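Local coordinates for protein beta-1,3-1,4-glucanase (Caldicellulosiruptor sp. F32, PDB 5H4R) that probably hydrolyses mixed-linkage beta-1,3-1,4-glucans such as lichenan, as a family 5 glycoside hydrolase, at residues A[44-48]-A[351-356]; A[68-73]-A[115-121]. The protein carries 1 engineered substitution. All blocks are in the same frame, centred on the assembly; numbering follows the deposited sequence.

Contact 1 of 2, residues A[44-48]-A[351-356]; sequences VKDMK and RARGIT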
ATOM      1  N   VAL A  44      14.013   5.060   1.584  1.00 10.68           N
ATOM      2  CA  VAL A  44      12.780   5.392   0.875  1.00  9.96           C
ATOM      3  C   VAL A  44      13.083   5.962  -0.505  1.00 10.66           C
ATOM      4  O   VAL A  44      12.394   5.650  -1.480  1.00  8.88           O
ATOM      5  CB  VAL A  44      11.929   6.364   1.705  1.00  9.76           C
ATOM      6  CG1 VAL A  44      10.741   6.859   0.872  1.00  9.69           C
ATOM      7  CG2 VAL A  44      11.437   5.642   2.956  1.00 13.75           C
ATOM      8  N   LYS A  45      14.092   6.825  -0.611  1.00  9.53           N
ATOM      9  CA  LYS A  45      14.466   7.337  -1.929  1.00 11.74           C
ATOM     10  C   LYS A  45      14.875   6.207  -2.870  1.00 12.87           C
ATOM     11  O   LYS A  45      14.478   6.191  -4.041  1.00 12.36           O
ATOM     12  CB  LYS A  45      15.588   8.363  -1.808  1.00 10.72           C
ATOM     13  CG  LYS A  45      15.958   9.023  -3.134  1.00 14.83           C
ATOM     14  CD  LYS A  45      16.952  10.160  -2.899  1.00 18.38           C
ATOM     15  CE  LYS A  45      17.411  10.786  -4.212  1.00 21.98           C
ATOM     16  NZ  LYS A  45      16.359  11.634  -4.849  1.00 22.55           N
ATOM     17  N   ASP A  46      15.622   5.230  -2.364  1.00 10.90           N
ATOM     18  CA  ASP A  46      16.107   4.141  -3.210  1.00 11.71           C
ATOM     19  C   ASP A  46      14.968   3.233  -3.659  1.00 13.96           C
ATOM     20  O   ASP A  46      15.067   2.595  -4.713  1.00 11.28           O
ATOM     21  CB  ASP A  46      17.172   3.320  -2.471  1.00 14.86           C
ATOM     22  CG  ASP A  46      18.004   2.479  -3.405  1.00 27.05           C
ATOM     23  OD1 ASP A  46      18.553   3.051  -4.378  1.00 20.43           O
ATOM     24  OD2 ASP A  46      18.118   1.252  -3.170  1.00 20.58           O
ATOM     25  N   MET A  47      13.900   3.141  -2.871  1.00  9.53           N
ATOM     26  CA  MET A  47      12.701   2.430  -3.324  1.00 10.70           C
ATOM     27  C   MET A  47      12.167   2.997  -4.626  1.00  9.76           C
ATOM     28  O   MET A  47      11.583   2.253  -5.417  1.00  9.82           O
ATOM     29  CB  MET A  47      11.623   2.487  -2.259  1.00  9.79           C
ATOM     30  CG  MET A  47      11.959   1.693  -0.990  1.00  8.24           C
ATOM     31  SD  MET A  47      10.778   1.992   0.356  1.00 11.55           S
ATOM     32  CE  MET A  47       9.293   1.247  -0.353  1.00 10.18           C
ATOM     33  N   LYS A  48      12.305   4.311  -4.827  1.00  9.97           N
ATOM     34  CA  LYS A  48      12.125   5.001  -6.105  1.00  9.11           C
ATOM     35  C   LYS A  48      10.663   5.166  -6.475  1.00 12.08           C
ATOM     36  O   LYS A  48      10.128   6.274  -6.451  1.00  9.93           O
ATOM     37  CB  LYS A  48      12.858   4.284  -7.237  1.00  9.05           C
ATOM     38  CG  LYS A  48      12.795   5.076  -8.567  1.00 10.00           C
ATOM     39  CD  LYS A  48      13.357   4.324  -9.724  1.00 11.91           C
ATOM     40  CE  LYS A  48      13.030   4.998 -11.059  1.00 18.29           C
ATOM     41  NZ  LYS A  48      13.502   4.153 -12.209  1.00 16.73           N
ATOM     42  N   ARG A 351       8.097  13.230  -4.356  1.00  9.78           N
ATOM     43  CA  ARG A 351       9.550  13.149  -4.312  1.00  9.58           C
ATOM     44  C   ARG A 351      10.149  14.433  -3.783  1.00 11.36           C
ATOM     45  O   ARG A 351      11.156  14.408  -3.071  1.00 10.93           O
ATOM     46  CB  ARG A 351      10.136  12.843  -5.698  1.00 10.73           C
ATOM     47  CG  ARG A 351      11.676  12.895  -5.756  1.00 13.07           C
ATOM     48  CD  ARG A 351      12.354  11.885  -4.789  1.00 11.92           C
ATOM     49  NE  ARG A 351      11.922  10.552  -5.170  1.00 11.62           N
ATOM     50  CZ  ARG A 351      11.476   9.611  -4.352  1.00 12.56           C
ATOM     51  NH1 ARG A 351      11.469   9.775  -3.025  1.00 11.67           N
ATOM     52  NH2 ARG A 351      11.072   8.464  -4.883  1.00 12.11           N
ATOM     53  N   ALA A 352       9.557  15.575  -4.134  1.00 11.46           N
ATOM     54  CA  ALA A 352      10.038  16.853  -3.628  1.00 10.92           C
ATOM     55  C   ALA A 352       9.955  16.924  -2.103  1.00 10.47           C
ATOM     56  O   ALA A 352      10.672  17.712  -1.483  1.00 13.20           O
ATOM     57  CB  ALA A 352       9.221  18.001  -4.234  1.00 12.76           C
ATOM     58  N   ARG A 353       9.075  16.131  -1.504  1.00 10.56           N
ATOM     59  CA  ARG A 353       8.887  16.070  -0.064  1.00  8.96           C
ATOM     60  C   ARG A 353       9.483  14.806   0.544  1.00 11.92           C
ATOM     61  O   ARG A 353       9.209  14.497   1.701  1.00 10.91           O
ATOM     62  CB  ARG A 353       7.400  16.170   0.252  1.00 11.22           C
ATOM     63  CG  ARG A 353       6.833  17.559  -0.078  1.00 11.89           C
ATOM     64  CD  ARG A 353       5.344  17.476  -0.163  1.00 13.92           C
ATOM     65  NE  ARG A 353       4.668  18.750  -0.427  1.00 13.57           N
ATOM     66  CZ  ARG A 353       4.412  19.236  -1.639  1.00 12.59           C
ATOM     67  NH1 ARG A 353       4.800  18.595  -2.732  1.00 11.54           N
ATOM     68  NH2 ARG A 353       3.767  20.384  -1.773  1.00 15.43           N
ATOM     69  N   GLY A 354      10.282  14.074  -0.215  1.00  9.94           N
ATOM     70  CA  GLY A 354      11.012  12.928   0.285  1.00  8.31           C
ATOM     71  C   GLY A 354      10.228  11.646   0.341  1.00  9.86           C
ATOM     72  O   GLY A 354      10.675  10.689   1.003  1.00 11.15           O
ATOM     73  N   ILE A 355       9.076  11.587  -0.328  1.00  9.93           N
ATOM     74  CA  ILE A 355       8.146  10.465  -0.217  1.00 10.12           C
ATOM     75  C   ILE A 355       8.152   9.656  -1.510  1.00  9.32           C
ATOM     76  O   ILE A 355       8.143  10.221  -2.616  1.00 10.46           O
ATOM     77  CB  ILE A 355       6.731  10.992   0.103  1.00  7.77           C
ATOM     78  CG1 ILE A 355       6.727  11.748   1.429  1.00 10.30           C
ATOM     79  CG2 ILE A 355       5.716   9.874   0.140  1.00 10.32           C
ATOM     80  CD1 ILE A 355       5.450  12.565   1.691  1.00 12.03           C
ATOM     81  N   THR A 356       8.102   8.331  -1.369  1.00  8.79           N
ATOM     82  CA  THR A 356       7.977   7.414  -2.492  1.00  8.73           C
ATOM     83  C   THR A 356       6.564   6.839  -2.554  1.00  9.19           C
ATOM     84  O   THR A 356       5.935   6.582  -1.517  1.00 10.12           O
ATOM     85  CB  THR A 356       9.010   6.286  -2.368  1.00 10.72           C
ATOM     86  OG1 THR A 356      10.304   6.846  -2.589  1.00 10.82           O
ATOM     87  CG2 THR A 356       8.773   5.158  -3.380  1.00 12.61           C
TER
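V44 meets T356 twice: its carbonyl oxygen O accepts from T356 OG1 at 2.7 Å, and its CG1 lies 3.5 Å from the same OG1. The donor stands well above the carbonyl plane, 49° out of it. V44 CG1 also approaches G354 O at 3.8 Å, and the V44 side chain touches V323 and P321. K45 follows, its long chain crossing that of R351 at about a right angle; K45 NZ comes 4.0 Å from R351 CD and is hydrogen-bonded to O of R396, the C-terminal residue. The TIM barrel explains the pairing: helix 39-47 runs into the first strand, helix 336-352 into the eighth, and those strands are neighbours in the closed sheet. A Schellman motif ends helix 336-352, with G354 N bonded to R351 O and G354 at positive phi as its C-prime residue. M47 adds CB, 4.1 Å from T356 CG2. At K48, where the first helix stops with phi 76°, O lies 3.5 Å from T356 CG2 and 2.9 Å from R351 NH2. Bends at chi2 and chi3, both 60°, fold R351 back so that NH1 and NH2 both donate to T356 OG1, which lies in the guanidinium plane, while NE bonds A395 O.

Contact 2 of 2, residues A[68-73]-A[115-121]; sequences DELLYE and SKRWLDR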
ATOM      1  N   ASP A  68      -9.227 -25.565  -5.356  1.00 24.91           N
ATOM      2  CA  ASP A  68      -7.826 -25.233  -5.091  1.00 22.20           C
ATOM      3  C   ASP A  68      -7.717 -23.796  -4.583  1.00 19.04           C
ATOM      4  O   ASP A  68      -7.943 -22.849  -5.341  1.00 20.19           O
ATOM      5  CB  ASP A  68      -7.016 -25.416  -6.374  1.00 28.81           C
ATOM      6  CG  ASP A  68      -5.516 -25.291  -6.155  1.00 29.42           C
ATOM      7  OD1 ASP A  68      -5.082 -24.799  -5.087  1.00 23.84           O
ATOM      8  OD2 ASP A  68      -4.764 -25.689  -7.074  1.00 29.08           O
ATOM      9  N   GLU A  69      -7.326 -23.621  -3.311  1.00 19.36           N
ATOM     10  CA  GLU A  69      -7.245 -22.278  -2.740  1.00 18.90           C
ATOM     11  C   GLU A  69      -6.248 -21.395  -3.474  1.00 17.40           C
ATOM     12  O   GLU A  69      -6.335 -20.174  -3.361  1.00 14.37           O
ATOM     13  CB  GLU A  69      -6.859 -22.328  -1.256  1.00 20.24           C
ATOM     14  CG  GLU A  69      -5.412 -22.701  -1.010  1.00 21.31           C
ATOM     15  CD  GLU A  69      -5.089 -22.810   0.444  1.00 27.07           C
ATOM     16  OE1 GLU A  69      -5.345 -21.838   1.185  1.00 20.18           O
ATOM     17  OE2 GLU A  69      -4.572 -23.867   0.847  1.00 23.64           O
ATOM     18  N   LEU A  70      -5.304 -21.965  -4.224  1.00 13.67           N
ATOM     19  CA  LEU A  70      -4.371 -21.119  -4.951  1.00 14.79           C
ATOM     20  C   LEU A  70      -5.065 -20.315  -6.042  1.00 15.42           C
ATOM     21  O   LEU A  70      -4.527 -19.296  -6.475  1.00 12.70           O
ATOM     22  CB  LEU A  70      -3.238 -21.962  -5.535  1.00 15.13           C
ATOM     23  CG  LEU A  70      -2.289 -22.641  -4.552  1.00 27.90           C
ATOM     24  CD1 LEU A  70      -1.052 -23.118  -5.292  1.00 22.79           C
ATOM     25  CD2 LEU A  70      -1.890 -21.725  -3.439  1.00 18.68           C
ATOM     26  N   LEU A  71      -6.257 -20.737  -6.483  1.00 15.08           N
ATOM     27  CA  LEU A  71      -6.989 -19.980  -7.489  1.00 13.59           C
ATOM     28  C   LEU A  71      -7.488 -18.631  -6.976  1.00 14.18           C
ATOM     29  O   LEU A  71      -7.933 -17.814  -7.785  1.00 14.35           O
ATOM     30  CB  LEU A  71      -8.143 -20.843  -8.025  1.00 16.66           C
ATOM     31  CG  LEU A  71      -7.665 -22.078  -8.796  1.00 22.92           C
ATOM     32  CD1 LEU A  71      -8.809 -23.023  -9.128  1.00 31.69           C
ATOM     33  CD2 LEU A  71      -6.946 -21.687 -10.060  1.00 26.24           C
ATOM     34  N   TYR A  72      -7.396 -18.350  -5.671  1.00 12.62           N
ATOM     35  CA  TYR A  72      -7.625 -16.981  -5.222  1.00 12.10           C
ATOM     36  C   TYR A  72      -6.660 -16.020  -5.906  1.00 12.86           C
ATOM     37  O   TYR A  72      -7.021 -14.878  -6.177  1.00 10.85           O
ATOM     38  CB  TYR A  72      -7.494 -16.869  -3.701  1.00 12.41           C
ATOM     39  CG  TYR A  72      -8.790 -17.159  -2.957  1.00 11.89           C
ATOM     40  CD1 TYR A  72      -9.756 -16.168  -2.770  1.00 16.08           C
ATOM     41  CD2 TYR A  72      -9.059 -18.425  -2.466  1.00 14.18           C
ATOM     42  CE1 TYR A  72     -10.942 -16.444  -2.085  1.00 15.76           C
ATOM     43  CE2 TYR A  72     -10.226 -18.702  -1.801  1.00 13.44           C
ATOM     44  CZ  TYR A  72     -11.174 -17.725  -1.620  1.00 14.86           C
ATOM     45  OH  TYR A  72     -12.331 -18.066  -0.928  1.00 15.03           O
ATOM     46  N   GLU A  73      -5.441 -16.473  -6.215  1.00 12.80           N
ATOM     47  CA  GLU A  73      -4.465 -15.596  -6.855  1.00 12.13           C
ATOM     48  C   GLU A  73      -4.996 -14.993  -8.148  1.00 13.17           C
ATOM     49  O   GLU A  73      -4.609 -13.877  -8.516  1.00 12.10           O
ATOM     50  CB  GLU A  73      -3.175 -16.371  -7.155  1.00 11.90           C
ATOM     51  CG  GLU A  73      -2.064 -15.468  -7.734  1.00 11.78           C
ATOM     52  CD  GLU A  73      -0.819 -16.218  -8.216  1.00 13.50           C
ATOM     53  OE1 GLU A  73      -0.647 -17.418  -7.906  1.00 12.81           O
ATOM     54  OE2 GLU A  73      -0.021 -15.588  -8.954  1.00 12.53           O
ATOM     55  N   SER A 115      -2.231 -21.934   5.546  1.00 12.51           N
ATOM     56  CA  SER A 115      -2.019 -23.014   4.595  1.00 14.86           C
ATOM     57  C   SER A 115      -0.612 -22.957   4.020  1.00 13.02           C
ATOM     58  O   SER A 115      -0.177 -21.917   3.513  1.00 13.38           O
ATOM     59  CB  SER A 115      -3.034 -22.912   3.457  1.00 22.58           C
ATOM     60  OG  SER A 115      -2.508 -23.521   2.288  1.00 25.59           O
ATOM     61  N   LYS A 116       0.093 -24.082   4.115  1.00 14.38           N
ATOM     62  CA  LYS A 116       1.446 -24.144   3.575  1.00 15.47           C
ATOM     63  C   LYS A 116       1.470 -23.847   2.077  1.00 14.10           C
ATOM     64  O   LYS A 116       2.371 -23.148   1.604  1.00 15.07           O
ATOM     65  CB  LYS A 116       2.069 -25.503   3.851  1.00 18.35           C
ATOM     66  CG  LYS A 116       3.537 -25.562   3.460  1.00 20.40           C
ATOM     67  CD  LYS A 116       4.158 -26.910   3.828  1.00 24.24           C
ATOM     68  CE  LYS A 116       5.607 -27.007   3.366  1.00 41.63           C
ATOM     69  NZ  LYS A 116       5.739 -26.874   1.884  1.00 31.27           N
ATOM     70  N   ARG A 117       0.503 -24.377   1.312  1.00 14.07           N
ATOM     71  CA  ARG A 117       0.526 -24.159  -0.132  1.00 13.91           C
ATOM     72  C   ARG A 117       0.390 -22.685  -0.457  1.00 12.66           C
ATOM     73  O   ARG A 117       1.057 -22.173  -1.359  1.00 12.34           O
ATOM     74  CB  ARG A 117      -0.584 -24.964  -0.822  1.00 14.69           C
ATOM     75  CG  ARG A 117      -0.294 -26.439  -0.826  1.00 22.49           C
ATOM     76  CD  ARG A 117      -1.360 -27.223  -1.549  1.00 29.93           C
ATOM     77  NE  ARG A 117      -1.382 -26.956  -2.988  1.00 30.40           N
ATOM     78  CZ  ARG A 117      -2.389 -26.380  -3.647  1.00 24.72           C
ATOM     79  NH1 ARG A 117      -3.487 -25.999  -3.016  1.00 25.52           N
ATOM     80  NH2 ARG A 117      -2.306 -26.208  -4.958  1.00 32.11           N
ATOM     81  N   TRP A 118      -0.424 -21.976   0.310  1.00 12.76           N
ATOM     82  CA  TRP A 118      -0.618 -20.549   0.070  1.00 10.98           C
ATOM     83  C   TRP A 118       0.644 -19.760   0.394  1.00 10.42           C
ATOM     84  O   TRP A 118       1.105 -18.937  -0.410  1.00 11.30           O
ATOM     85  CB  TRP A 118      -1.798 -20.060   0.896  1.00 10.67           C
ATOM     86  CG  TRP A 118      -2.135 -18.607   0.704  1.00  9.74           C
ATOM     87  CD1 TRP A 118      -1.955 -17.603   1.601  1.00 12.27           C
ATOM     88  CD2 TRP A 118      -2.755 -18.004  -0.449  1.00 10.06           C
ATOM     89  NE1 TRP A 118      -2.413 -16.422   1.086  1.00 13.22           N
ATOM     90  CE2 TRP A 118      -2.907 -16.639  -0.168  1.00 10.91           C
ATOM     91  CE3 TRP A 118      -3.198 -18.497  -1.686  1.00 10.64           C
ATOM     92  CZ2 TRP A 118      -3.477 -15.742  -1.087  1.00 11.64           C
ATOM     93  CZ3 TRP A 118      -3.756 -17.614  -2.590  1.00 11.28           C
ATOM     94  CH2 TRP A 118      -3.905 -16.257  -2.275  1.00 10.81           C
ATOM     95  N   LEU A 119       1.219 -19.988   1.576  1.00 10.63           N
ATOM     96  CA  LEU A 119       2.421 -19.254   1.952  1.00 10.27           C
ATOM     97  C   LEU A 119       3.586 -19.586   1.022  1.00 10.62           C
ATOM     98  O   LEU A 119       4.360 -18.694   0.640  1.00 12.53           O
ATOM     99  CB  LEU A 119       2.772 -19.561   3.408  1.00 10.67           C
ATOM    100  CG  LEU A 119       3.956 -18.787   4.011  1.00 10.63           C
ATOM    101  CD1 LEU A 119       3.784 -17.281   3.886  1.00 13.10           C
ATOM    102  CD2 LEU A 119       4.070 -19.175   5.454  1.00 11.03           C
ATOM    103  N   ASP A 120       3.695 -20.850   0.604  1.00 11.53           N
ATOM    104  CA  ASP A 120       4.699 -21.249  -0.379  1.00 12.05           C
ATOM    105  C   ASP A 120       4.546 -20.470  -1.689  1.00 12.70           C
ATOM    106  O   ASP A 120       5.538 -20.036  -2.285  1.00 11.48           O
ATOM    107  CB  ASP A 120       4.599 -22.745  -0.689  1.00 13.23           C
ATOM    108  CG  ASP A 120       5.052 -23.659   0.449  1.00 17.28           C
ATOM    109  OD1 ASP A 120       5.596 -23.207   1.477  1.00 15.94           O
ATOM    110  OD2 ASP A 120       4.888 -24.892   0.276  1.00 19.65           O
ATOM    111  N   ARG A 121       3.308 -20.310  -2.167  1.00 12.23           N
ATOM    112  CA  ARG A 121       3.093 -19.589  -3.424  1.00 10.87           C
ATOM    113  C   ARG A 121       3.429 -18.105  -3.284  1.00  9.93           C
ATOM    114  O   ARG A 121       4.072 -17.527  -4.170  1.00 10.35           O
ATOM    115  CB  ARG A 121       1.655 -19.799  -3.905  1.00 12.41           C
ATOM    116  CG  ARG A 121       1.310 -19.008  -5.177  1.00 12.84           C
ATOM    117  CD  ARG A 121       2.192 -19.353  -6.391  1.00 11.33           C
ATOM    118  NE  ARG A 121       1.886 -18.433  -7.482  1.00 11.97           N
ATOM    119  CZ  ARG A 121       2.728 -18.086  -8.450  1.00 16.44           C
ATOM    120  NH1 ARG A 121       3.942 -18.631  -8.532  1.00 14.71           N
ATOM    121  NH2 ARG A 121       2.344 -17.205  -9.360  1.00 16.69           N
TER
HETATM  122  O   HOH W   1      -4.353 -26.069  -0.478  1.00 27.92           O
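R117 reaches from the first turn of helix 116-131 to the carboxylate of D68 in an Asx turn, joining the start of the helix that follows the second strand of the TIM barrel to the 3-10 segment 69-71. With CG anti to its own carbonyl carbon (chi1 -72°), the R117 chain leaves CB toward 68-73, runs straight through CG and CD, and bends at chi3. The R117 chain crosses that of L70 at about a right angle, with L70 CD1 over one face of the guanidinium, 3.4 Å from R117 NH2. R117 NH1 and NH2 both donate to D68 OD1, at 2.9 Å from R117 NH1; OD1 lies in the guanidinium plane, although the two planar groups are tilted 41° apart. NH2 makes a further, weak bond to OD2. NH1 also donates to a water that in turn donates to E69 OE2. OD1 takes a third hydrogen bond from L70 N, the bond that defines the Asx turn.

E69 OE2 accepts from S115 OG at 2.5 Å, from above the carboxylate plane, while S115 OG caps the helix by accepting from W118 N; E69 OE1 is hydrogen-bonded to H106 ND1. W118 is stacked on H106, and L70 CD2 lies at the edge of the indole, 3.9 Å from W118 CE3, with Y72 CB 3.9 Å from W118 CH2. One helical turn on from R117, the buried R121 grips E73 side-on, each nitrogen with its own oxygen. T81 engages both of these side chains, its O accepting from R121 NH2 and its OG1 bonding E73 OE2. R121 NE meets E73 OE1 at 2.8 Å with an N-H...O angle of 168°, and R121 NH2 meets E73 OE2 at 2.9 Å on the syn lone pair of OE2.

How the contacts relate
Contacts 1 and 2 share no helix or strand and lie on opposite sides of the chain's centre, their own centres 33 Å apart and their nearest atoms about 20 Å apart. Contact 1 joins chain regions more than 300 residues apart and is mostly buried (six of eight touching residues), 15 Å from the chain's centre, where the chain enters the first and last barrel strands. Contact 2, nested within that loop in sequence, lies farther out at 21 Å and is only partly buried. It is larger, 515 against 292 Å². Carboxylate-guanidinium salt bridges cross contact 2, whereas contact 1 is crossed by a threonine hydroxyl bond to a backbone carbonyl, the hydroxyl itself held by an arginine of its own segment.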